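Local coordinates for protein adenosine kinase, putative (Trypanosoma brucei, PDB 3OTX) that probably transfers a phosphate from ATP to adenosine to give AMP, a magnesium-dependent step of purine salvage, at residues N15-V20 with L136-G141; C91-R96 with A120-C125; F171-D176 with P201-F206. The protein carries 1 engineered substitution. All coordinates share one frame; numbering follows the deposited sequence.

Contact 1. Residues N15-V20 with L136-G141. With AP5 (bis(adenosine)-5'-pentaphosphate), chain C.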
# COMPACT_ATOMS: atom_id res chain seq x y z
N ASN A 15 6.23 -0.51 -5.61
CA ASN A 15 7.37 -1.38 -5.92
C ASN A 15 6.86 -2.80 -6.06
O ASN A 15 6.37 -3.37 -5.07
CB ASN A 15 8.34 -1.33 -4.74
CG ASN A 15 8.76 0.10 -4.40
OD1 ASN A 15 9.06 0.88 -5.30
ND2 ASN A 15 8.81 0.45 -3.08
N PRO A 16 6.91 -3.37 -7.28
CA PRO A 16 6.32 -4.69 -7.44
C PRO A 16 7.32 -5.73 -6.91
O PRO A 16 8.48 -5.76 -7.35
CB PRO A 16 6.10 -4.81 -8.96
CG PRO A 16 7.01 -3.79 -9.58
CD PRO A 16 7.22 -2.70 -8.57
N LEU A 17 6.91 -6.49 -5.90
CA LEU A 17 7.83 -7.43 -5.26
C LEU A 17 7.21 -8.80 -5.22
O LEU A 17 6.00 -8.91 -5.03
CB LEU A 17 8.10 -7.00 -3.80
CG LEU A 17 8.50 -5.56 -3.54
CD1 LEU A 17 8.57 -5.34 -2.01
CD2 LEU A 17 9.86 -5.28 -4.20
N LEU A 18 8.02 -9.84 -5.41
CA LEU A 18 7.56 -11.19 -5.15
C LEU A 18 7.74 -11.51 -3.66
O LEU A 18 8.86 -11.40 -3.12
CB LEU A 18 8.37 -12.18 -6.00
CG LEU A 18 7.68 -13.57 -5.94
CD1 LEU A 18 6.63 -13.74 -7.09
CD2 LEU A 18 8.62 -14.74 -5.82
N ASP A 19 6.66 -11.95 -3.01
CA ASP A 19 6.77 -12.29 -1.59
C ASP A 19 7.24 -13.71 -1.39
O ASP A 19 6.70 -14.66 -1.98
CB ASP A 19 5.43 -12.14 -0.90
CG ASP A 19 5.03 -10.69 -0.70
OD1 ASP A 19 5.89 -9.78 -0.85
OD2 ASP A 19 3.86 -10.48 -0.33
N VAL A 20 8.27 -13.87 -0.55
CA VAL A 20 8.87 -15.16 -0.25
C VAL A 20 8.55 -15.38 1.23
O VAL A 20 9.15 -14.75 2.09
CB VAL A 20 10.39 -15.16 -0.58
CG1 VAL A 20 11.05 -16.53 -0.33
CG2 VAL A 20 10.61 -14.78 -2.05
N LEU A 136 8.75 -8.17 7.73
CA LEU A 136 8.95 -8.04 6.28
C LEU A 136 10.30 -7.41 5.99
O LEU A 136 10.65 -6.40 6.59
CB LEU A 136 7.84 -7.23 5.61
CG LEU A 136 6.41 -7.50 6.09
CD1 LEU A 136 5.42 -6.50 5.44
CD2 LEU A 136 6.06 -8.95 5.78
N VAL A 137 11.05 -8.02 5.08
CA VAL A 137 12.36 -7.48 4.66
C VAL A 137 12.34 -7.31 3.14
O VAL A 137 12.38 -8.29 2.41
CB VAL A 137 13.47 -8.41 5.08
CG1 VAL A 137 14.85 -7.85 4.66
CG2 VAL A 137 13.45 -8.61 6.61
N ALA A 138 12.26 -6.07 2.66
CA ALA A 138 12.04 -5.81 1.22
C ALA A 138 13.36 -5.53 0.52
O ALA A 138 14.10 -4.61 0.92
CB ALA A 138 11.09 -4.61 1.05
N ASP A 139 13.67 -6.32 -0.52
CA ASP A 139 14.82 -6.12 -1.39
C ASP A 139 14.28 -5.61 -2.71
O ASP A 139 13.80 -6.40 -3.54
CB ASP A 139 15.55 -7.45 -1.54
CG ASP A 139 16.72 -7.37 -2.49
OD1 ASP A 139 17.06 -6.27 -2.96
OD2 ASP A 139 17.31 -8.44 -2.77
N LEU A 140 14.24 -4.28 -2.88
CA LEU A 140 13.55 -3.71 -4.02
C LEU A 140 14.07 -4.15 -5.40
O LEU A 140 13.28 -4.19 -6.34
CB LEU A 140 13.52 -2.19 -3.98
CG LEU A 140 12.77 -1.54 -2.80
CD1 LEU A 140 12.47 -0.02 -3.05
CD2 LEU A 140 11.55 -2.25 -2.39
N GLY A 141 15.37 -4.39 -5.52
CA GLY A 141 15.93 -4.79 -6.82
C GLY A 141 15.51 -3.81 -7.91
O GLY A 141 15.67 -2.57 -7.76
PA AP5 C . -5.06 -3.17 10.53
O1A AP5 C . -4.49 -4.22 11.47
O2A AP5 C . -5.28 -1.81 11.17
O3A AP5 C . -4.15 -2.91 9.23
PB AP5 C . -2.53 -2.89 9.17
O1B AP5 C . -1.91 -2.68 10.52
O2B AP5 C . -2.17 -1.93 8.09
O3B AP5 C . -2.29 -4.39 8.69
PG AP5 C . -1.03 -5.36 8.73
O1G AP5 C . -1.57 -6.76 8.72
O2G AP5 C . -0.15 -5.20 9.95
O3G AP5 C . -0.40 -5.02 7.36
PD AP5 C . 0.94 -5.59 6.66
O1D AP5 C . 1.68 -6.63 7.48
O2D AP5 C . 1.69 -4.38 6.19
O3D AP5 C . 0.30 -6.40 5.42
PE AP5 C . -0.10 -5.78 3.98
O1E AP5 C . -0.70 -4.42 4.17
O2E AP5 C . -0.90 -6.82 3.20
O5F AP5 C . -6.39 -3.78 9.87
C5F AP5 C . -7.06 -3.10 8.81
C4F AP5 C . -8.50 -3.55 8.78
O4F AP5 C . -8.57 -4.98 8.69
C3F AP5 C . -9.30 -3.25 10.05
O3F AP5 C . -9.84 -1.95 9.97
C2F AP5 C . -10.31 -4.36 10.10
O2F AP5 C . -11.38 -4.06 9.24
C1F AP5 C . -9.54 -5.53 9.49
N9A AP5 C . -8.85 -6.39 10.50
C8A AP5 C . -7.48 -6.47 10.73
N7A AP5 C . -7.28 -7.38 11.72
C5A AP5 C . -8.48 -7.88 12.10
C6A AP5 C . -8.86 -8.84 13.01
N6A AP5 C . -7.97 -9.57 13.68
N1A AP5 C . -10.20 -9.13 13.15
C2A AP5 C . -11.17 -8.50 12.38
N3A AP5 C . -10.77 -7.55 11.46
C4A AP5 C . -9.46 -7.26 11.31
O5J AP5 C . 1.34 -5.57 3.26
C5J AP5 C . 2.17 -6.68 3.00
C4J AP5 C . 2.91 -6.33 1.72
O4J AP5 C . 3.89 -5.31 1.96
C3J AP5 C . 3.74 -7.49 1.15
O3J AP5 C . 3.04 -8.01 0.03
C2J AP5 C . 5.10 -6.85 0.79
O2J AP5 C . 5.56 -7.19 -0.51
C1J AP5 C . 4.78 -5.38 0.88
N9B AP5 C . 5.97 -4.54 1.12
C8B AP5 C . 6.81 -4.65 2.19
N7B AP5 C . 7.79 -3.73 2.02
C5B AP5 C . 7.56 -3.04 0.86
C6B AP5 C . 8.24 -2.00 0.22
N6B AP5 C . 9.41 -1.49 0.64
N1B AP5 C . 7.72 -1.59 -0.98
C2B AP5 C . 6.54 -2.05 -1.51
N3B AP5 C . 5.89 -3.11 -0.90
C4B AP5 C . 6.40 -3.56 0.29
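Leu-17 meets Ala-138 and Leu-140 across the five-stranded sheet that forms the lid of the ribokinase (PfkB) fold. Strands 17-23 and 133-141 are not neighbours in it. Strand 122-130 runs between them, and the short segments pass 8.2 Å apart at closest, with their chain directions at 146°. The two therefore meet through side chains, and both touch the adenosine end of the ligand, a good example of a pocket built on one face of the lid sheet.

Apolar packing carries the direct contact. The two methyls of Leu-17 divide the work: CD1 reaches the CB of Ala-138 at 4.0 Å, while CD2 meets CD2 of Leu-140 at 3.9 Å. CD1 of Leu-140 also comes against the amide of Asn-15, approaching ND2 to 3.7 Å.

The same groups line one side of the adenine. CD1 of Leu-17 lies over the ring near C4B, CB of Ala-138 near N7B, and CD2 of Leu-140 near N6B, all on the same face. Leu-136 continues the lining toward the ribose.

Polar contacts fix the ends of the nucleoside. Asp-19 grips the ribose with both carboxylate oxygens, OD1 taking the O2J hydroxyl and OD2 taking the O3J hydroxyl, so the sugar is held at two points. At the opposite end the amide of Asn-15 serves the base; with CG beside the backbone N (chi1 -55°), it is brought to the N1B edge of the adenine, and ND2 also makes a weak hydrogen bond to the carbonyl of Phe-171. The bond that reads the base is nearly straight: Asn-15 ND2 donates to N1B of the adenine over 3.1 Å, with an angle of 171° at the hydrogen.

Contact 2. Residues C91-R96 with A120-C125. With AP5 (bis(adenosine)-5'-pentaphosphate), chain C.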
# COMPACT_ATOMS: atom_id res chain seq x y z
N CYS A 91 8.65 -0.87 -11.56
CA CYS A 91 9.73 -1.31 -12.39
C CYS A 91 10.09 -2.75 -12.00
O CYS A 91 10.21 -3.06 -10.81
CB CYS A 91 10.93 -0.36 -12.25
SG CYS A 91 12.33 -0.76 -13.32
N ILE A 92 10.24 -3.59 -13.01
CA ILE A 92 10.61 -4.98 -12.84
C ILE A 92 11.73 -5.31 -13.81
O ILE A 92 12.11 -4.46 -14.64
CB ILE A 92 9.44 -5.95 -13.16
CG1 ILE A 92 8.90 -5.76 -14.61
CG2 ILE A 92 8.30 -5.81 -12.16
CD1 ILE A 92 7.87 -6.80 -15.06
N ALA A 93 12.26 -6.52 -13.69
CA ALA A 93 13.10 -7.11 -14.73
C ALA A 93 12.30 -8.13 -15.51
O ALA A 93 11.29 -8.64 -15.02
CB ALA A 93 14.39 -7.74 -14.12
N ASP A 94 12.77 -8.47 -16.71
CA ASP A 94 12.12 -9.53 -17.52
C ASP A 94 12.68 -10.89 -17.10
O ASP A 94 13.24 -11.66 -17.90
CB ASP A 94 12.33 -9.27 -19.02
CG ASP A 94 11.44 -10.14 -19.90
OD1 ASP A 94 10.31 -10.48 -19.48
OD2 ASP A 94 11.87 -10.48 -21.02
N ASP A 95 12.55 -11.16 -15.81
CA ASP A 95 12.96 -12.40 -15.22
C ASP A 95 11.75 -13.19 -14.71
O ASP A 95 10.59 -12.78 -14.92
CB ASP A 95 14.01 -12.16 -14.14
CG ASP A 95 13.53 -11.25 -13.01
OD1 ASP A 95 12.32 -10.92 -12.92
OD2 ASP A 95 14.38 -10.85 -12.20
N ARG A 96 12.01 -14.35 -14.10
CA ARG A 96 10.90 -15.21 -13.69
C ARG A 96 9.96 -14.48 -12.74
O ARG A 96 8.74 -14.48 -12.97
CB ARG A 96 11.44 -16.51 -13.08
CG ARG A 96 10.38 -17.41 -12.47
CD ARG A 96 9.43 -18.01 -13.47
NE ARG A 96 8.28 -18.63 -12.81
CZ ARG A 96 7.27 -19.20 -13.45
NH1 ARG A 96 7.27 -19.25 -14.77
NH2 ARG A 96 6.26 -19.73 -12.77
N ALA A 120 18.95 -4.74 -12.25
CA ALA A 120 18.78 -5.59 -11.09
C ALA A 120 17.61 -6.50 -11.41
O ALA A 120 16.73 -6.13 -12.20
CB ALA A 120 18.47 -4.77 -9.82
N GLY A 121 17.58 -7.64 -10.75
CA GLY A 121 16.47 -8.59 -10.89
C GLY A 121 15.23 -8.01 -10.22
O GLY A 121 15.34 -7.08 -9.43
N SER A 122 14.06 -8.56 -10.55
CA SER A 122 12.83 -8.10 -9.92
C SER A 122 12.92 -8.23 -8.41
O SER A 122 13.55 -9.16 -7.89
CB SER A 122 11.64 -8.88 -10.48
OG SER A 122 11.51 -8.60 -11.84
N GLY A 123 12.28 -7.26 -7.74
CA GLY A 123 12.31 -7.20 -6.30
C GLY A 123 11.60 -8.35 -5.61
O GLY A 123 10.74 -9.02 -6.19
N ALA A 124 11.95 -8.56 -4.34
CA ALA A 124 11.34 -9.60 -3.54
C ALA A 124 11.23 -9.11 -2.10
O ALA A 124 11.99 -8.23 -1.66
CB ALA A 124 12.17 -10.92 -3.60
N CYS A 125 10.31 -9.71 -1.35
CA CYS A 125 10.13 -9.32 0.05
C CYS A 125 10.12 -10.60 0.84
O CYS A 125 9.30 -11.49 0.57
CB CYS A 125 8.82 -8.55 0.25
SG CYS A 125 8.69 -7.92 1.98
PA AP5 C . -5.06 -3.17 10.53
O1A AP5 C . -4.49 -4.22 11.47
O2A AP5 C . -5.28 -1.81 11.17
O3A AP5 C . -4.15 -2.91 9.23
PB AP5 C . -2.53 -2.89 9.17
O1B AP5 C . -1.91 -2.68 10.52
O2B AP5 C . -2.17 -1.93 8.09
O3B AP5 C . -2.29 -4.39 8.69
PG AP5 C . -1.03 -5.36 8.73
O1G AP5 C . -1.57 -6.76 8.72
O2G AP5 C . -0.15 -5.20 9.95
O3G AP5 C . -0.40 -5.02 7.36
PD AP5 C . 0.94 -5.59 6.66
O1D AP5 C . 1.68 -6.63 7.48
O2D AP5 C . 1.69 -4.38 6.19
O3D AP5 C . 0.30 -6.40 5.42
PE AP5 C . -0.10 -5.78 3.98
O1E AP5 C . -0.70 -4.42 4.17
O2E AP5 C . -0.90 -6.82 3.20
O5F AP5 C . -6.39 -3.78 9.87
C5F AP5 C . -7.06 -3.10 8.81
C4F AP5 C . -8.50 -3.55 8.78
O4F AP5 C . -8.57 -4.98 8.69
C3F AP5 C . -9.30 -3.25 10.05
O3F AP5 C . -9.84 -1.95 9.97
C2F AP5 C . -10.31 -4.36 10.10
O2F AP5 C . -11.38 -4.06 9.24
C1F AP5 C . -9.54 -5.53 9.49
N9A AP5 C . -8.85 -6.39 10.50
C8A AP5 C . -7.48 -6.47 10.73
N7A AP5 C . -7.28 -7.38 11.72
C5A AP5 C . -8.48 -7.88 12.10
C6A AP5 C . -8.86 -8.84 13.01
N6A AP5 C . -7.97 -9.57 13.68
N1A AP5 C . -10.20 -9.13 13.15
C2A AP5 C . -11.17 -8.50 12.38
N3A AP5 C . -10.77 -7.55 11.46
C4A AP5 C . -9.46 -7.26 11.31
O5J AP5 C . 1.34 -5.57 3.26
C5J AP5 C . 2.17 -6.68 3.00
C4J AP5 C . 2.91 -6.33 1.72
O4J AP5 C . 3.89 -5.31 1.96
C3J AP5 C . 3.74 -7.49 1.15
O3J AP5 C . 3.04 -8.01 0.03
C2J AP5 C . 5.10 -6.85 0.79
O2J AP5 C . 5.56 -7.19 -0.51
C1J AP5 C . 4.78 -5.38 0.88
N9B AP5 C . 5.97 -4.54 1.12
C8B AP5 C . 6.81 -4.65 2.19
N7B AP5 C . 7.79 -3.73 2.02
C5B AP5 C . 7.56 -3.04 0.86
C6B AP5 C . 8.24 -2.00 0.22
N6B AP5 C . 9.41 -1.49 0.64
N1B AP5 C . 7.72 -1.59 -0.98
C2B AP5 C . 6.54 -2.05 -1.51
N3B AP5 C . 5.89 -3.11 -0.90
C4B AP5 C . 6.40 -3.56 0.29
O HOH W 1 10.64 -5.28 -9.06
O HOH W 2 14.16 -11.36 -9.38
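Ile-92 and Ser-122 bring their CA atoms to 4.8 Å where the short strand 91-92 of the large sheet passes strand 122-130 of the lid at Ser-122. Ser-122 is the hub. Its OG accepts a hydrogen bond from the backbone N of Ala-93 at 2.9 Å and donates to OD1 of Asp-95 at 2.7 Å, so the hydroxyl is engaged in both senses. The other oxygen, Asp-95 OD2, accepts a hydrogen bond from the backbone N of Ser-122 at 2.8 Å. Asp-95 OD1 and OD2 are each met on the syn side, somewhat out of the carboxylate plane. A chi1 of 59° tucks the carboxylate over its own backbone, between N and carbonyl carbon. Around this core, CB of Ala-93 presses on the carbonyl O of Ala-120, a buried oxygen with no polar partner in the model. Two waters add bridges, one from Cys-91 O to Gly-123 N and one from Asp-95 OD2 to Ser-122 O. Asp-95 is also the N-cap of helix 96-108, its OD1 accepting from Gly-98 N. One carboxylate thus joins helix start and lid strand, and three N-H or O-H donors of the protein would be expected to stabilise its negative charge.

Contact 3. Residues F171-D176 with P201-F206. With AP5 (bis(adenosine)-5'-pentaphosphate), chain C.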
# COMPACT_ATOMS: atom_id res chain seq x y z
N PHE A 171 5.84 3.62 0.65
CA PHE A 171 7.08 2.96 0.18
C PHE A 171 7.71 3.54 -1.08
O PHE A 171 8.93 3.42 -1.25
CB PHE A 171 6.79 1.49 -0.05
CG PHE A 171 6.48 0.70 1.21
CD1 PHE A 171 5.31 -0.08 1.25
CD2 PHE A 171 7.36 0.68 2.27
CE1 PHE A 171 5.05 -0.91 2.40
CE2 PHE A 171 7.12 -0.14 3.45
CZ PHE A 171 5.97 -0.92 3.49
N THR A 172 6.91 4.22 -1.90
CA THR A 172 7.48 4.91 -3.07
C THR A 172 8.45 6.04 -2.69
O THR A 172 9.27 6.42 -3.50
CB THR A 172 6.40 5.49 -4.01
OG1 THR A 172 5.64 6.47 -3.32
CG2 THR A 172 5.48 4.38 -4.50
N LEU A 173 8.39 6.53 -1.46
CA LEU A 173 9.20 7.69 -1.09
C LEU A 173 10.68 7.33 -0.96
O LEU A 173 11.54 8.21 -0.91
CB LEU A 173 8.68 8.27 0.23
CG LEU A 173 7.26 8.83 0.06
CD1 LEU A 173 6.62 9.15 1.41
CD2 LEU A 173 7.24 10.09 -0.83
N THR A 174 10.97 6.03 -0.91
CA THR A 174 12.39 5.61 -0.83
C THR A 174 13.09 5.50 -2.19
O THR A 174 14.31 5.29 -2.24
CB THR A 174 12.59 4.28 -0.08
OG1 THR A 174 12.35 3.17 -0.98
CG2 THR A 174 11.69 4.18 1.13
N VAL A 175 12.33 5.65 -3.27
CA VAL A 175 12.84 5.49 -4.63
C VAL A 175 13.19 6.88 -5.17
O VAL A 175 14.34 7.33 -5.02
CB VAL A 175 11.87 4.69 -5.53
CG1 VAL A 175 12.43 4.59 -6.97
CG2 VAL A 175 11.64 3.26 -4.90
N ASP A 176 12.20 7.61 -5.70
CA ASP A 176 12.44 8.99 -6.12
C ASP A 176 11.21 9.82 -5.85
O ASP A 176 10.17 9.62 -6.48
CB ASP A 176 12.79 9.04 -7.61
CG ASP A 176 13.29 10.40 -8.06
OD1 ASP A 176 13.06 11.41 -7.38
OD2 ASP A 176 13.93 10.44 -9.14
N PRO A 201 6.43 2.67 9.90
CA PRO A 201 7.06 3.67 10.71
C PRO A 201 8.38 4.17 10.15
O PRO A 201 8.68 5.34 10.32
CB PRO A 201 7.26 2.97 12.06
CG PRO A 201 6.07 2.03 12.13
CD PRO A 201 5.89 1.54 10.69
N PHE A 202 9.15 3.34 9.43
CA PHE A 202 10.45 3.82 8.91
C PHE A 202 10.38 4.93 7.87
O PHE A 202 11.36 5.66 7.66
CB PHE A 202 11.37 2.68 8.44
CG PHE A 202 11.04 2.11 7.08
CD1 PHE A 202 11.41 2.76 5.91
CD2 PHE A 202 10.41 0.87 6.99
CE1 PHE A 202 11.11 2.20 4.66
CE2 PHE A 202 10.14 0.31 5.74
CZ PHE A 202 10.48 0.96 4.58
N ILE A 203 9.22 5.05 7.25
CA ILE A 203 9.00 6.13 6.31
C ILE A 203 9.05 7.46 7.09
O ILE A 203 9.74 8.40 6.66
CB ILE A 203 7.64 5.97 5.58
CG1 ILE A 203 7.64 4.72 4.65
CG2 ILE A 203 7.28 7.24 4.82
CD1 ILE A 203 8.72 4.78 3.49
N MET A 204 8.33 7.54 8.21
CA MET A 204 8.34 8.75 9.04
C MET A 204 9.69 8.98 9.73
O MET A 204 10.09 10.13 9.94
CB MET A 204 7.24 8.65 10.10
CG MET A 204 5.81 9.05 9.66
SD MET A 204 5.01 8.03 8.43
CE MET A 204 4.65 6.56 9.43
N GLN A 205 10.39 7.91 10.08
CA GLN A 205 11.68 8.02 10.76
C GLN A 205 12.81 8.47 9.85
O GLN A 205 13.58 9.36 10.23
CB GLN A 205 12.04 6.70 11.45
CG GLN A 205 11.05 6.31 12.55
CD GLN A 205 11.06 4.80 12.89
OE1 GLN A 205 11.57 3.97 12.12
NE2 GLN A 205 10.48 4.46 14.03
N PHE A 206 12.87 7.94 8.62
CA PHE A 206 14.02 8.11 7.73
C PHE A 206 13.74 8.78 6.38
O PHE A 206 14.69 9.14 5.67
CB PHE A 206 14.69 6.76 7.50
CG PHE A 206 15.16 6.11 8.76
CD1 PHE A 206 16.27 6.61 9.45
CD2 PHE A 206 14.52 4.98 9.27
CE1 PHE A 206 16.72 6.00 10.63
CE2 PHE A 206 14.95 4.37 10.44
CZ PHE A 206 16.07 4.88 11.12
PA AP5 C . -5.06 -3.17 10.53
O1A AP5 C . -4.49 -4.22 11.47
O2A AP5 C . -5.28 -1.81 11.17
O3A AP5 C . -4.15 -2.91 9.23
PB AP5 C . -2.53 -2.89 9.17
O1B AP5 C . -1.91 -2.68 10.52
O2B AP5 C . -2.17 -1.93 8.09
O3B AP5 C . -2.29 -4.39 8.69
PG AP5 C . -1.03 -5.36 8.73
O1G AP5 C . -1.57 -6.76 8.72
O2G AP5 C . -0.15 -5.20 9.95
O3G AP5 C . -0.40 -5.02 7.36
PD AP5 C . 0.94 -5.59 6.66
O1D AP5 C . 1.68 -6.63 7.48
O2D AP5 C . 1.69 -4.38 6.19
O3D AP5 C . 0.30 -6.40 5.42
PE AP5 C . -0.10 -5.78 3.98
O1E AP5 C . -0.70 -4.42 4.17
O2E AP5 C . -0.90 -6.82 3.20
O5F AP5 C . -6.39 -3.78 9.87
C5F AP5 C . -7.06 -3.10 8.81
C4F AP5 C . -8.50 -3.55 8.78
O4F AP5 C . -8.57 -4.98 8.69
C3F AP5 C . -9.30 -3.25 10.05
O3F AP5 C . -9.84 -1.95 9.97
C2F AP5 C . -10.31 -4.36 10.10
O2F AP5 C . -11.38 -4.06 9.24
C1F AP5 C . -9.54 -5.53 9.49
N9A AP5 C . -8.85 -6.39 10.50
C8A AP5 C . -7.48 -6.47 10.73
N7A AP5 C . -7.28 -7.38 11.72
C5A AP5 C . -8.48 -7.88 12.10
C6A AP5 C . -8.86 -8.84 13.01
N6A AP5 C . -7.97 -9.57 13.68
N1A AP5 C . -10.20 -9.13 13.15
C2A AP5 C . -11.17 -8.50 12.38
N3A AP5 C . -10.77 -7.55 11.46
C4A AP5 C . -9.46 -7.26 11.31
O5J AP5 C . 1.34 -5.57 3.26
C5J AP5 C . 2.17 -6.68 3.00
C4J AP5 C . 2.91 -6.33 1.72
O4J AP5 C . 3.89 -5.31 1.96
C3J AP5 C . 3.74 -7.49 1.15
O3J AP5 C . 3.04 -8.01 0.03
C2J AP5 C . 5.10 -6.85 0.79
O2J AP5 C . 5.56 -7.19 -0.51
C1J AP5 C . 4.78 -5.38 0.88
N9B AP5 C . 5.97 -4.54 1.12
C8B AP5 C . 6.81 -4.65 2.19
N7B AP5 C . 7.79 -3.73 2.02
C5B AP5 C . 7.56 -3.04 0.86
C6B AP5 C . 8.24 -2.00 0.22
N6B AP5 C . 9.41 -1.49 0.64
N1B AP5 C . 7.72 -1.59 -0.98
C2B AP5 C . 6.54 -2.05 -1.51
N3B AP5 C . 5.89 -3.11 -0.90
C4B AP5 C . 6.40 -3.56 0.29
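Ile-203 is the bump of this contact, pushing from helix 201-206 into the hollow side of the 3-10 turn 171-174. Its CD1 rests in the notch formed by the CA of Phe-171 and the CG2 of Thr-174, 3.8 Å from the latter. The other branch, CG2, faces CD1 of Leu-173 at 4.0 Å, and the side chains cross at about a right angle. Leu-173 carries the packing on to helix 208-214.

Thr-174 offers its methyl in return. With CG2 placed beside the backbone N, the methyl fits the angle between Ile-203 and Phe-202, meeting the edge of the Phe-202 ring at CE1.

Phe-202 closes the side of the joint nearest the Phe-171 ring. Its chi1 of 79° swings the ring toward the turn, where CZ comes to 3.7 Å from CE2 of Phe-171. Phe-202 lies at the edge of the Phe-171 ring, but the planes are inclined by 38° and the centroids are 6.0 Å apart, so the pair is oblique.

The edge of Phe-171 is thereby backed by Phe-202, while one broad face is given to the ligand. The adenine lies almost parallel over that face, its C6B 3.3 Å above the plane and offset toward the rim. Phe-171 N is tied down by Ser-199 OG.

Both segments follow parallel strands that are neighbours in the large sheet, 165-169 and 193-197. The site is of the kind typical of alpha/beta folds such as the ribokinase family, where the loops after the strands shape the pocket, here with Phe-171 as an adenosine-binding residue.

How the contacts relate
From the N terminus, strand 10-13 of the large sheet passes into 15-20, the first half of contact 1, whose loop of 115 residues closes only at 136-141. Contact 2, 91-96 with 120-125, closes a smaller loop of 23 residues nested inside it, enclosing helix 96-108 and strand 111-116. Its strand 122-130 lies between the two strands of contact 1, so the pair share the lid sheet. Contact 3 follows in series, spanning helix 177-189 and strand 193-197. Contacts 1 and 3 touch, Leu-140 and Asn-15 meeting Thr-174 and Val-175, and sandwich the adenine; contact 2 ties the lid to the large sheet's edge.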